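Local coordinates for isomaltodextranase (Arthrobacter globiformis, PDB 5AWO), which hydrolyses the alpha-1,6-glucosidic linkages of dextran-type polysaccharides, removing successive isomaltose units from the non-reducing ends of the chains, at residues Trp83-Ser88 with Gly166-Trp171; Asn126-His131 with Tyr170-Thr175; Ala133-Ala138 with Lys149-Val154. All coordinates share one frame; numbering follows the deposited sequence.

Interaction 1 (Trp83-Ser88 with Gly166-Trp171). With ACT (acetate ion), chain C.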
# COMPACT_ATOMS: atom_id res chain seq x y z
N TRP A 83 16.37 -16.32 2.14
CA TRP A 83 17.34 -17.33 2.49
C TRP A 83 16.60 -18.64 2.74
O TRP A 83 16.84 -19.30 3.75
CB TRP A 83 18.21 -16.90 3.69
CG TRP A 83 19.06 -15.73 3.32
CD1 TRP A 83 20.34 -15.76 2.86
CD2 TRP A 83 18.68 -14.35 3.36
NE1 TRP A 83 20.79 -14.48 2.60
CE2 TRP A 83 19.79 -13.60 2.90
CE3 TRP A 83 17.51 -13.67 3.72
CZ2 TRP A 83 19.76 -12.21 2.78
CZ3 TRP A 83 17.49 -12.26 3.60
CH2 TRP A 83 18.61 -11.56 3.15
N ILE A 84 15.70 -18.99 1.81
CA ILE A 84 14.85 -20.19 1.92
C ILE A 84 15.21 -21.35 1.01
O ILE A 84 14.48 -22.35 0.97
CB ILE A 84 13.32 -19.87 1.87
CG1 ILE A 84 12.90 -18.99 0.67
CG2 ILE A 84 12.89 -19.21 3.17
CD1 ILE A 84 13.22 -19.56 -0.69
N GLU A 85 16.33 -21.27 0.31
CA GLU A 85 16.72 -22.43 -0.51
C GLU A 85 16.95 -23.67 0.38
O GLU A 85 16.71 -24.81 -0.06
CB GLU A 85 17.89 -22.11 -1.45
CG GLU A 85 17.45 -21.26 -2.63
CD GLU A 85 18.52 -21.13 -3.72
OE1 GLU A 85 19.67 -21.52 -3.45
OE2 GLU A 85 18.22 -20.64 -4.84
N GLY A 86 17.33 -23.45 1.63
CA GLY A 86 17.52 -24.52 2.61
C GLY A 86 16.25 -24.94 3.36
O GLY A 86 16.32 -25.65 4.36
N SER A 87 15.09 -24.47 2.88
CA SER A 87 13.81 -25.01 3.35
C SER A 87 13.33 -26.03 2.31
O SER A 87 12.63 -25.66 1.37
CB SER A 87 12.80 -23.89 3.53
OG SER A 87 11.59 -24.37 4.08
N SER A 88 13.73 -27.30 2.48
CA SER A 88 13.45 -28.33 1.49
C SER A 88 12.40 -29.33 1.90
O SER A 88 11.83 -29.98 1.04
CB SER A 88 14.74 -29.10 1.12
OG SER A 88 15.14 -30.02 2.14
N GLY A 166 21.60 -20.46 -9.39
CA GLY A 166 20.49 -21.07 -8.65
C GLY A 166 20.12 -22.43 -9.21
O GLY A 166 19.98 -22.61 -10.42
N ASN A 167 19.97 -23.40 -8.30
CA ASN A 167 19.59 -24.74 -8.72
C ASN A 167 18.79 -25.51 -7.68
O ASN A 167 18.76 -26.75 -7.70
CB ASN A 167 20.84 -25.50 -9.16
CG ASN A 167 21.73 -25.90 -8.00
OD1 ASN A 167 21.57 -25.47 -6.86
ND2 ASN A 167 22.70 -26.76 -8.31
N GLN A 168 18.11 -24.78 -6.79
CA GLN A 168 17.36 -25.40 -5.71
C GLN A 168 15.85 -25.18 -5.80
O GLN A 168 15.09 -26.00 -5.26
CB GLN A 168 17.87 -24.91 -4.35
CG GLN A 168 19.31 -25.36 -4.08
CD GLN A 168 19.44 -26.88 -4.02
OE1 GLN A 168 20.25 -27.48 -4.74
NE2 GLN A 168 18.65 -27.51 -3.18
N LEU A 169 15.41 -24.09 -6.42
CA LEU A 169 14.01 -23.79 -6.58
C LEU A 169 13.69 -23.69 -8.05
O LEU A 169 14.39 -22.98 -8.80
CB LEU A 169 13.66 -22.43 -5.92
CG LEU A 169 13.90 -22.30 -4.41
CD1 LEU A 169 13.79 -20.86 -3.93
CD2 LEU A 169 12.94 -23.19 -3.65
N TYR A 170 12.68 -24.42 -8.52
CA TYR A 170 12.17 -24.20 -9.85
C TYR A 170 11.17 -23.07 -9.86
O TYR A 170 10.48 -22.84 -8.86
CB TYR A 170 11.43 -25.44 -10.37
CG TYR A 170 12.30 -26.61 -10.72
CD1 TYR A 170 12.62 -27.58 -9.78
CD2 TYR A 170 12.79 -26.77 -12.02
CE1 TYR A 170 13.44 -28.66 -10.12
CE2 TYR A 170 13.59 -27.84 -12.35
CZ TYR A 170 13.90 -28.78 -11.40
OH TYR A 170 14.71 -29.87 -11.73
N TRP A 171 11.03 -22.39 -10.99
CA TRP A 171 9.83 -21.63 -11.24
C TRP A 171 8.77 -22.56 -11.82
O TRP A 171 9.04 -23.34 -12.74
CB TRP A 171 10.08 -20.50 -12.23
CG TRP A 171 10.77 -19.28 -11.68
CD1 TRP A 171 11.91 -18.70 -12.17
CD2 TRP A 171 10.32 -18.44 -10.61
NE1 TRP A 171 12.22 -17.59 -11.45
CE2 TRP A 171 11.26 -17.39 -10.49
CE3 TRP A 171 9.23 -18.46 -9.75
CZ2 TRP A 171 11.13 -16.37 -9.53
CZ3 TRP A 171 9.10 -17.45 -8.79
CH2 TRP A 171 10.06 -16.42 -8.68
C ACT C . 15.97 -17.05 -1.70
O ACT C . 16.97 -17.16 -2.41
OXT ACT C . 15.95 -17.58 -0.60
CH3 ACT C . 14.82 -16.23 -2.18
O HOH W 1 17.22 -21.84 -7.15
O HOH W 2 20.64 -22.60 -5.55

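Interaction 2 (Asn126-His131 with Tyr170-Thr175)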
# COMPACT_ATOMS: atom_id res chain seq x y z
N ASN A 126 7.03 -17.38 -2.18
CA ASN A 126 6.44 -17.18 -3.50
C ASN A 126 5.86 -18.52 -3.91
O ASN A 126 6.59 -19.48 -4.07
CB ASN A 126 7.50 -16.69 -4.49
CG ASN A 126 6.90 -16.32 -5.83
OD1 ASN A 126 5.94 -16.98 -6.28
ND2 ASN A 126 7.43 -15.28 -6.49
N PRO A 127 4.52 -18.59 -4.09
CA PRO A 127 3.90 -19.90 -4.36
C PRO A 127 4.11 -20.40 -5.77
O PRO A 127 3.58 -21.49 -6.11
CB PRO A 127 2.45 -19.64 -4.06
CG PRO A 127 2.26 -18.20 -4.44
CD PRO A 127 3.53 -17.52 -4.03
N LEU A 128 4.88 -19.68 -6.59
CA LEU A 128 5.36 -20.22 -7.86
C LEU A 128 6.72 -20.87 -7.75
O LEU A 128 7.28 -21.33 -8.77
CB LEU A 128 5.32 -19.17 -8.98
CG LEU A 128 3.97 -19.32 -9.72
CD1 LEU A 128 2.83 -18.74 -8.93
CD2 LEU A 128 4.03 -18.66 -11.08
N TRP A 129 7.29 -20.92 -6.55
CA TRP A 129 8.49 -21.69 -6.31
C TRP A 129 8.09 -23.14 -6.10
O TRP A 129 7.13 -23.42 -5.35
CB TRP A 129 9.31 -21.20 -5.11
CG TRP A 129 10.12 -19.96 -5.37
CD1 TRP A 129 10.71 -19.60 -6.54
CD2 TRP A 129 10.44 -18.94 -4.43
NE1 TRP A 129 11.38 -18.39 -6.38
CE2 TRP A 129 11.21 -17.97 -5.09
CE3 TRP A 129 10.15 -18.76 -3.07
CZ2 TRP A 129 11.70 -16.83 -4.45
CZ3 TRP A 129 10.60 -17.62 -2.44
CH2 TRP A 129 11.37 -16.66 -3.13
N VAL A 130 8.85 -24.04 -6.71
CA VAL A 130 8.69 -25.47 -6.49
C VAL A 130 10.06 -26.01 -6.09
O VAL A 130 11.02 -25.91 -6.88
CB VAL A 130 8.18 -26.17 -7.77
CG1 VAL A 130 7.84 -27.61 -7.47
CG2 VAL A 130 6.98 -25.44 -8.37
N HIS A 131 10.18 -26.58 -4.90
CA HIS A 131 11.51 -27.00 -4.45
C HIS A 131 11.99 -28.22 -5.22
O HIS A 131 11.24 -29.16 -5.43
CB HIS A 131 11.55 -27.29 -2.96
CG HIS A 131 12.92 -27.15 -2.39
ND1 HIS A 131 13.93 -28.05 -2.63
CD2 HIS A 131 13.49 -26.13 -1.71
CE1 HIS A 131 15.04 -27.64 -2.05
NE2 HIS A 131 14.80 -26.46 -1.50
N TYR A 170 12.68 -24.42 -8.52
CA TYR A 170 12.17 -24.20 -9.85
C TYR A 170 11.17 -23.07 -9.86
O TYR A 170 10.48 -22.84 -8.86
CB TYR A 170 11.43 -25.44 -10.37
CG TYR A 170 12.30 -26.61 -10.72
CD1 TYR A 170 12.62 -27.58 -9.78
CD2 TYR A 170 12.79 -26.77 -12.02
CE1 TYR A 170 13.44 -28.66 -10.12
CE2 TYR A 170 13.59 -27.84 -12.35
CZ TYR A 170 13.90 -28.78 -11.40
OH TYR A 170 14.71 -29.87 -11.73
N TRP A 171 11.03 -22.39 -10.99
CA TRP A 171 9.83 -21.63 -11.24
C TRP A 171 8.77 -22.56 -11.82
O TRP A 171 9.04 -23.34 -12.74
CB TRP A 171 10.08 -20.50 -12.23
CG TRP A 171 10.77 -19.28 -11.68
CD1 TRP A 171 11.91 -18.70 -12.17
CD2 TRP A 171 10.32 -18.44 -10.61
NE1 TRP A 171 12.22 -17.59 -11.45
CE2 TRP A 171 11.26 -17.39 -10.49
CE3 TRP A 171 9.23 -18.46 -9.75
CZ2 TRP A 171 11.13 -16.37 -9.53
CZ3 TRP A 171 9.10 -17.45 -8.79
CH2 TRP A 171 10.06 -16.42 -8.68
N LEU A 172 7.57 -22.48 -11.27
CA LEU A 172 6.42 -23.23 -11.76
C LEU A 172 6.10 -22.90 -13.19
O LEU A 172 6.18 -21.76 -13.58
CB LEU A 172 5.21 -22.88 -10.88
CG LEU A 172 3.84 -23.39 -11.35
CD1 LEU A 172 3.83 -24.88 -11.20
CD2 LEU A 172 2.73 -22.73 -10.56
N ASP A 173 5.74 -23.92 -13.98
CA ASP A 173 5.19 -23.71 -15.31
C ASP A 173 3.67 -23.67 -15.21
O ASP A 173 3.00 -24.71 -15.08
CB ASP A 173 5.62 -24.82 -16.26
CG ASP A 173 5.09 -24.61 -17.66
OD1 ASP A 173 4.34 -23.65 -17.94
OD2 ASP A 173 5.45 -25.45 -18.51
N VAL A 174 3.11 -22.47 -15.26
CA VAL A 174 1.67 -22.27 -15.10
C VAL A 174 0.82 -22.86 -16.23
O VAL A 174 -0.41 -22.92 -16.11
CB VAL A 174 1.27 -20.79 -14.84
CG1 VAL A 174 1.98 -20.25 -13.62
CG2 VAL A 174 1.54 -19.92 -16.06
N THR A 175 1.46 -23.29 -17.32
CA THR A 175 0.73 -23.96 -18.41
C THR A 175 0.56 -25.47 -18.16
O THR A 175 -0.14 -26.14 -18.92
CB THR A 175 1.43 -23.73 -19.77
OG1 THR A 175 2.63 -24.51 -19.86
CG2 THR A 175 1.73 -22.26 -20.01

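Interaction 3 (Ala133-Ala138 with Lys149-Val154)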
# COMPACT_ATOMS: atom_id res chain seq x y z
N ALA A 133 13.72 -30.62 -4.19
CA ALA A 133 13.54 -31.84 -3.37
C ALA A 133 12.13 -32.42 -3.53
O ALA A 133 11.92 -33.64 -3.42
CB ALA A 133 13.83 -31.55 -1.90
N ALA A 134 11.15 -31.55 -3.74
CA ALA A 134 9.79 -32.03 -3.93
C ALA A 134 9.63 -32.60 -5.34
O ALA A 134 8.95 -33.62 -5.52
CB ALA A 134 8.78 -30.92 -3.68
N VAL A 135 10.21 -31.94 -6.32
CA VAL A 135 10.27 -32.46 -7.69
C VAL A 135 10.88 -33.85 -7.75
O VAL A 135 10.39 -34.73 -8.47
CB VAL A 135 11.02 -31.46 -8.61
CG1 VAL A 135 11.40 -32.11 -9.94
CG2 VAL A 135 10.15 -30.24 -8.85
N GLU A 136 11.92 -34.06 -6.96
CA GLU A 136 12.71 -35.30 -6.98
C GLU A 136 12.06 -36.44 -6.19
O GLU A 136 12.55 -37.56 -6.23
CB GLU A 136 14.13 -35.01 -6.49
CG GLU A 136 14.89 -34.25 -7.57
CD GLU A 136 16.27 -33.79 -7.15
OE1 GLU A 136 16.64 -33.96 -5.97
OE2 GLU A 136 16.95 -33.22 -8.01
N ASP A 137 10.97 -36.16 -5.50
CA ASP A 137 10.24 -37.17 -4.74
C ASP A 137 8.94 -37.46 -5.47
O ASP A 137 7.94 -36.74 -5.37
CB ASP A 137 9.99 -36.68 -3.31
CG ASP A 137 9.35 -37.74 -2.42
OD1 ASP A 137 8.72 -38.67 -2.95
OD2 ASP A 137 9.47 -37.63 -1.19
N ALA A 138 8.95 -38.58 -6.21
CA ALA A 138 7.84 -38.98 -7.05
C ALA A 138 6.54 -39.22 -6.28
O ALA A 138 5.47 -39.23 -6.89
CB ALA A 138 8.22 -40.25 -7.82
N LYS A 149 2.11 -35.31 -10.36
CA LYS A 149 3.26 -35.29 -9.46
C LYS A 149 3.80 -33.87 -9.41
O LYS A 149 3.68 -33.12 -10.37
CB LYS A 149 4.35 -36.22 -9.96
CG LYS A 149 3.97 -37.70 -9.94
CD LYS A 149 5.00 -38.56 -10.64
CE LYS A 149 5.18 -38.17 -12.10
NZ LYS A 149 3.92 -38.23 -12.90
N ILE A 150 4.41 -33.50 -8.29
CA ILE A 150 5.08 -32.19 -8.22
C ILE A 150 6.10 -32.06 -9.35
O ILE A 150 6.26 -31.00 -9.95
CB ILE A 150 5.67 -31.96 -6.83
CG1 ILE A 150 4.58 -31.99 -5.75
CG2 ILE A 150 6.40 -30.62 -6.77
CD1 ILE A 150 3.39 -31.11 -6.03
N ALA A 151 6.75 -33.19 -9.70
CA ALA A 151 7.67 -33.26 -10.82
C ALA A 151 7.09 -32.81 -12.16
O ALA A 151 7.83 -32.35 -13.03
CB ALA A 151 8.20 -34.68 -10.97
N ASP A 152 5.77 -32.96 -12.32
CA ASP A 152 5.05 -32.65 -13.54
C ASP A 152 4.70 -31.14 -13.69
O ASP A 152 4.05 -30.74 -14.63
CB ASP A 152 3.72 -33.47 -13.61
CG ASP A 152 3.94 -34.99 -13.61
OD1 ASP A 152 4.96 -35.47 -14.13
OD2 ASP A 152 3.07 -35.73 -13.09
N LEU A 153 5.15 -30.32 -12.74
CA LEU A 153 4.83 -28.88 -12.72
C LEU A 153 5.91 -27.97 -13.28
O LEU A 153 5.70 -26.76 -13.36
CB LEU A 153 4.59 -28.45 -11.26
CG LEU A 153 3.34 -29.04 -10.61
CD1 LEU A 153 3.28 -28.58 -9.15
CD2 LEU A 153 2.07 -28.69 -11.35
N VAL A 154 7.06 -28.52 -13.63
CA VAL A 154 8.22 -27.69 -13.99
C VAL A 154 8.81 -28.02 -15.36
O VAL A 154 8.73 -29.15 -15.84
CB VAL A 154 9.30 -27.78 -12.91
CG1 VAL A 154 8.70 -27.37 -11.57
CG2 VAL A 154 9.94 -29.16 -12.83
O HOH W 3 6.96 -35.30 -7.60

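Interaction 1 (Trp83-Ser88 with Gly166-Trp171)
Ile84 and Leu169 meet methyl to methyl, CD1 of Ile84 lying 3.5 Å from CD1 of Leu169, with the two side chains crossing at about a right angle. Ile84 places CG1 between its own backbone N and carbonyl carbon (chi1 52°), and a further turn at chi2 carries CD1 back toward both Leu169 and a bound acetate. That ion, probably from the crystallisation liquor, accepts a hydrogen bond from Ile84 N at its OXT, 2.8 Å away. Glu85 does the polar work. Extended beyond CG, its chain runs across Gln168, with CD 3.9 Å from Gln168 CB, while its CG packs on Leu169 CD1; the aliphatic half thus serves as apolar surface and the carboxylate is carried on to water. One water donates to Glu85 OE1 (2.6 Å from it) and accepts from Asn167 N, and a second lies within hydrogen-bonding distance of Glu85 OE2 and accepts from Leu169 N. A long acid suits this place because it can answer two backbone N-H groups through water without a direct bond. The Ile84-Ser87 type I turn, closed by Ser87 N to Ile84 O, presents both side chains. The turn belongs to the loop between strand 77-79 and helix 107-116, the side chain of Ile84 about 8 Å from that of Asp201, the probable nucleophile; Leu169 begins strand 169-172, whose partner, strand 129-131, supplies Trp129 against Ile84 and His131 against Leu169.

Interaction 2 (Asn126-His131 with Tyr170-Thr175)
Trp129 and Trp171 form an offset stack, centroids 4.4 Å apart (five-membered ring of Trp129, six-membered ring of Trp171) and planes inclined by 29°. Trp129 NE1 lies over one face of Trp171 near the rim, 3.3 Å from Trp171 CH2. Paired residues share a face of the ribbon, and like chi1 torsions, CG anti to the carbonyl carbon, lay the indoles side by side. Asn126 meets the edge of Trp171 with its amide turned 68° from the ring; ND2 bonds to the backbone O of Asp201, the probable nucleophile, while OD1 accepts from Leu128 N in an Asx turn. Strands 129-131 and 169-172 make a two-stranded antiparallel ribbon, separate from the parallel strands of the GH27 TIM barrel. Trp129 and Trp171 are its non-hydrogen-bonded pair; Val130 and Tyr170 are joined by two backbone bonds, of which Tyr170 N to Val130 O is 2.8 Å. Leu172 N to Leu128 O, also 2.8 Å, adds one more backbone bond past the Trp pair. Branched Leu128 fills the next layer, its CG 3.7 Å from Leu172 CD2 and its CD2 on Val174 CG1; it also packs on Val183 of helix 179-192 and Ala229 of helix 223-237. Past Leu172 the pairing ends: Asp173 points away from the ribbon, its OD1 taking OG1 and N of exposed Thr175 from one face of the carboxylate and OD2 bridging to Lys176.

Interaction 3 (Ala133-Ala138 with Lys149-Val154)
Val135 faces Ile150, Ala151 and Val154 together, and its two methyls divide the work. With CG1 anti to the backbone N (chi1 166°), CG1 rests against Ala151, 4.0 Å from its CA, while CG2 reaches tip to tip to Val154 CG2 at 4.1 Å. Ala151 is small enough for its CB to sit 3.3 Å from Val135 O, bringing the backbones close. Ala134 adds its own methyl, CB 3.9 Å from Ile150 CG2, so short side chains let the helix and the 3-10 turn approach closely, Val135 CA and Ala151 CA being 4.1 Å apart. Short helix 132-135 here lies against a single turn of 3-10 helix, residues 150-152, without a direct hydrogen bond between the two segments; a water bridges Asp137 O (2.8 Å) and Ala151 N instead, accepting from the latter. Toward solvent, Ala138 O lies near CG of Lys149, whose chain bends at chi3 and chi4 and turns its ammonium back to Asp152. There Asp152 OD2 is gripped twice: it offers its syn lone pair to Lys149 NZ, 2.6 Å away, in a salt bridge, whereas Lys149 N, at 2.9 Å, approaches from above the carboxylate plane. Those bonds, with Asp152 N to Lys149 O, tie down the tight turn that presents Ile150 and Ala151. Farther out, Val130 of strand 129-131 backs Val135, Ile150 and Val154, Tyr170 touches Val135 and Val154, and Tyr182 of helix 179-192 packs on Ile150.

In the fold
Interaction 2 is the buried centre of the group, all its touching residues being enclosed; interactions 1 and 3 are only partly buried and lie on its flanks. Interactions 1 and 2 share strand 169-172 and are further tied by His131, whose NE2 probably bonds to Glu85 O. Interaction 3 is nested in the chain loop that interaction 2 closes: its helix follows strand 129-131 directly, and Asp173 N probably bonds to Leu153 O. Chemistry follows place. Backbone pairing and stacked indoles hold 126-131 to 170-175 beside the probable nucleophile, whereas the flanking contacts combine small apolar patches with water bridges, and interaction 3 lies away from the annotated sites.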